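Local coordinates for probable glutamine-binding lipoprotein GlnH (GLNBP) (Mycobacterium tuberculosis, PDB 6H20), which probably serves as an extracellular amino acid-binding protein with a preference for aspartate, linking amino acid sensing to protein kinase G control of glutamate metabolism, at residues A[252-255]-A[256-260]. Sequence-based numbering, arbitrary orientation.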
ATOM      1  N   GLY A 252       6.953  17.720   1.641  1.00 14.44           N
ATOM      2  CA  GLY A 252       6.935  18.824   0.698  1.00 16.99           C
ATOM      3  C   GLY A 252       6.431  18.408  -0.675  1.00 14.48           C
ATOM      4  O   GLY A 252       5.609  19.105  -1.284  1.00 16.37           O
ATOM      5  N   THR A 253       6.912  17.263  -1.181  1.00 16.11           N
ATOM      6  CA  THR A 253       6.404  16.743  -2.449  1.00 15.50           C
ATOM      7  C   THR A 253       4.904  16.519  -2.381  1.00 13.55           C
ATOM      8  O   THR A 253       4.171  16.855  -3.323  1.00 16.64           O
ATOM      9  CB  THR A 253       7.094  15.420  -2.810  1.00 14.80           C
ATOM     10  OG1 THR A 253       8.513  15.618  -2.871  1.00 18.88           O
ATOM     11  CG2 THR A 253       6.607  14.932  -4.172  1.00 15.47           C
ATOM     12  N   LEU A 254       4.428  15.938  -1.278  1.00 14.80           N
ATOM     13  CA  LEU A 254       2.998  15.671  -1.188  1.00 14.60           C
ATOM     14  C   LEU A 254       2.190  16.966  -1.144  1.00 14.90           C
ATOM     15  O   LEU A 254       1.133  17.053  -1.771  1.00 16.61           O
ATOM     16  CB  LEU A 254       2.693  14.759   0.001  1.00 13.89           C
ATOM     17  CG  LEU A 254       3.333  13.373  -0.144  1.00 14.73           C
ATOM     18  CD1 LEU A 254       3.024  12.475   1.053  1.00 16.13           C
ATOM     19  CD2 LEU A 254       2.923  12.684  -1.466  1.00 14.55           C
ATOM     20  N   GLU A 255       2.668  17.988  -0.422  1.00 14.78           N
ATOM     21  CA  GLU A 255       2.005  19.293  -0.487  1.00 15.16           C
ATOM     22  C   GLU A 255       1.961  19.812  -1.916  1.00 14.29           C
ATOM     23  O   GLU A 255       0.925  20.316  -2.378  1.00 17.33           O
ATOM     24  CB  GLU A 255       2.721  20.317   0.398  1.00 16.26           C
ATOM     25  CG  GLU A 255       2.536  20.120   1.903  1.00 19.87           C
ATOM     26  CD  GLU A 255       1.199  20.634   2.410  1.00 23.36           C
ATOM     27  OE1 GLU A 255       0.466  21.311   1.645  1.00 23.26           O
ATOM     28  OE2 GLU A 255       0.887  20.372   3.589  1.00 21.47           O
ATOM     29  N   ARG A 256       3.074  19.691  -2.646  1.00 15.26           N
ATOM     30  CA  ARG A 256       3.071  20.141  -4.035  1.00 15.23           C
ATOM     31  C   ARG A 256       2.006  19.425  -4.853  1.00 16.95           C
ATOM     32  O   ARG A 256       1.193  20.074  -5.521  1.00 17.47           O
ATOM     33  CB  ARG A 256       4.439  19.963  -4.685  1.00 15.11           C
ATOM     34  CG  ARG A 256       4.411  20.490  -6.109  1.00 15.27           C
ATOM     35  CD  ARG A 256       5.744  20.357  -6.796  1.00 16.36           C
ATOM     36  NE  ARG A 256       6.273  18.992  -6.886  1.00 17.01           N
ATOM     37  CZ  ARG A 256       5.873  18.079  -7.774  1.00 18.52           C
ATOM     38  NH1 ARG A 256       4.891  18.351  -8.628  1.00 19.81           N
ATOM     39  NH2 ARG A 256       6.456  16.884  -7.802  1.00 19.83           N
ATOM     40  N   ILE A 257       1.989  18.090  -4.819  1.00 15.31           N
ATOM     41  CA  ILE A 257       1.092  17.375  -5.730  1.00 14.58           C
ATOM     42  C   ILE A 257      -0.370  17.489  -5.310  1.00 16.09           C
ATOM     43  O   ILE A 257      -1.269  17.422  -6.159  1.00 19.00           O
ATOM     44  CB  ILE A 257       1.536  15.921  -5.982  1.00 15.47           C
ATOM     45  CG1 ILE A 257       1.392  15.064  -4.722  1.00 15.91           C
ATOM     46  CG2 ILE A 257       2.944  15.887  -6.548  1.00 18.26           C
ATOM     47  CD1 ILE A 257       1.572  13.542  -5.003  1.00 18.73           C
ATOM     48  N   ARG A 258      -0.652  17.652  -4.011  1.00 16.95           N
ATOM     49  CA  ARG A 258      -2.046  17.864  -3.618  1.00 17.05           C
ATOM     50  C   ARG A 258      -2.588  19.180  -4.151  1.00 20.37           C
ATOM     51  O   ARG A 258      -3.797  19.304  -4.377  1.00 22.81           O
ATOM     52  CB  ARG A 258      -2.206  17.850  -2.100  1.00 19.38           C
ATOM     53  CG  ARG A 258      -1.963  16.497  -1.459  1.00 22.03           C
ATOM     54  CD  ARG A 258      -2.446  16.528  -0.023  1.00 22.27           C
ATOM     55  NE  ARG A 258      -1.925  15.425   0.776  1.00 20.48           N
ATOM     56  CZ  ARG A 258      -0.787  15.464   1.472  1.00 19.78           C
ATOM     57  NH1 ARG A 258      -0.015  16.553   1.464  1.00 21.97           N
ATOM     58  NH2 ARG A 258      -0.413  14.407   2.177  1.00 18.35           N
ATOM     59  N   ASN A 259      -1.716  20.166  -4.365  1.00 19.20           N
ATOM     60  CA  ASN A 259      -2.151  21.519  -4.681  1.00 19.90           C
ATOM     61  C   ASN A 259      -1.908  21.931  -6.126  1.00 22.24           C
ATOM     62  O   ASN A 259      -2.504  22.916  -6.578  1.00 25.55           O
ATOM     63  CB  ASN A 259      -1.447  22.505  -3.741  1.00 19.49           C
ATOM     64  CG  ASN A 259      -2.050  22.490  -2.379  1.00 19.51           C
ATOM     65  OD1 ASN A 259      -3.125  23.066  -2.169  1.00 26.38           O
ATOM     66  ND2 ASN A 259      -1.406  21.811  -1.445  1.00 18.14           N
ATOM     67  N   ASP A 260      -1.054  21.227  -6.862  1.00 19.57           N
ATOM     68  CA  ASP A 260      -0.726  21.637  -8.219  1.00 17.61           C
ATOM     69  C   ASP A 260      -1.457  20.828  -9.278  1.00 19.83           C
ATOM     70  O   ASP A 260      -1.141  20.953 -10.463  1.00 25.30           O
ATOM     71  CB  ASP A 260       0.791  21.673  -8.454  1.00 18.79           C
ATOM     72  CG  ASP A 260       1.422  20.296  -8.660  1.00 20.41           C
ATOM     73  OD1 ASP A 260       0.721  19.247  -8.623  1.00 19.03           O
ATOM     74  OD2 ASP A 260       2.659  20.254  -8.877  1.00 19.97           O
TER
HETATM   75  O   HOH W   1      -1.347  19.309   1.057  1.00 31.98           O
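Asn-259 reaches back one turn to Glu-255 near the C-terminal end of helix 244-259. Its amide ND2 donates to the backbone O of Glu-255 at 2.9 Å in a nearly straight bond (168°), with the acceptor lying in the amide plane. Asn-259 N reaches Glu-255 O only weakly, at 3.3 Å, and turns mainly to Arg-256 O, which also accepts from Asp-260 N as the helix end tightens. The Glu-255 carboxylate lies alongside the Asn-259 amide, their planes almost parallel. A water accepts from Arg-258 NH1 and donates a weak bond to Glu-255 OE1, while OE2 bonds to Tyr-285, tying the helix to the C-terminal segment.

Earlier in the turn the helical pattern is regular: the backbone N atoms of Arg-256, Ile-257 and Arg-258 donate to the carbonyls of Gly-252, Thr-253 and Leu-254. The extended chain of Arg-258 runs back along the helix, crosses Leu-254 obliquely and lays one guanidinium face over it, with Arg-258 NH1 3.6 Å from Leu-254 CB. NH2 continues to Val-137 O and Thr-136 OG1. On another side, Arg-256 bends at chi3 (59°), bringing NH1 to the syn side of Asp-260 OD2 in a 2.9 Å salt bridge. Glu-84 and Asp-88 of helix 77-90 take its NH2 and NE; with carboxylate partners for all three nitrogens, the guanidinium is held in place and its charge balanced. Ile-257 CG2 covers a face of the same group, offset toward its rim, whereas Ile-257 CD1 packs 3.9 Å from Leu-254 CD2.

The arrangement is that of a helix C-terminus, with i to i+4 bonding reinforced by a side-chain amide, in a lobe of the periplasmic-binding-protein fold, away from the amino acid site; Thr-253 and Ile-257 pack on helix 77-90, Leu-254 on the loop at Ser-135 and Thr-136.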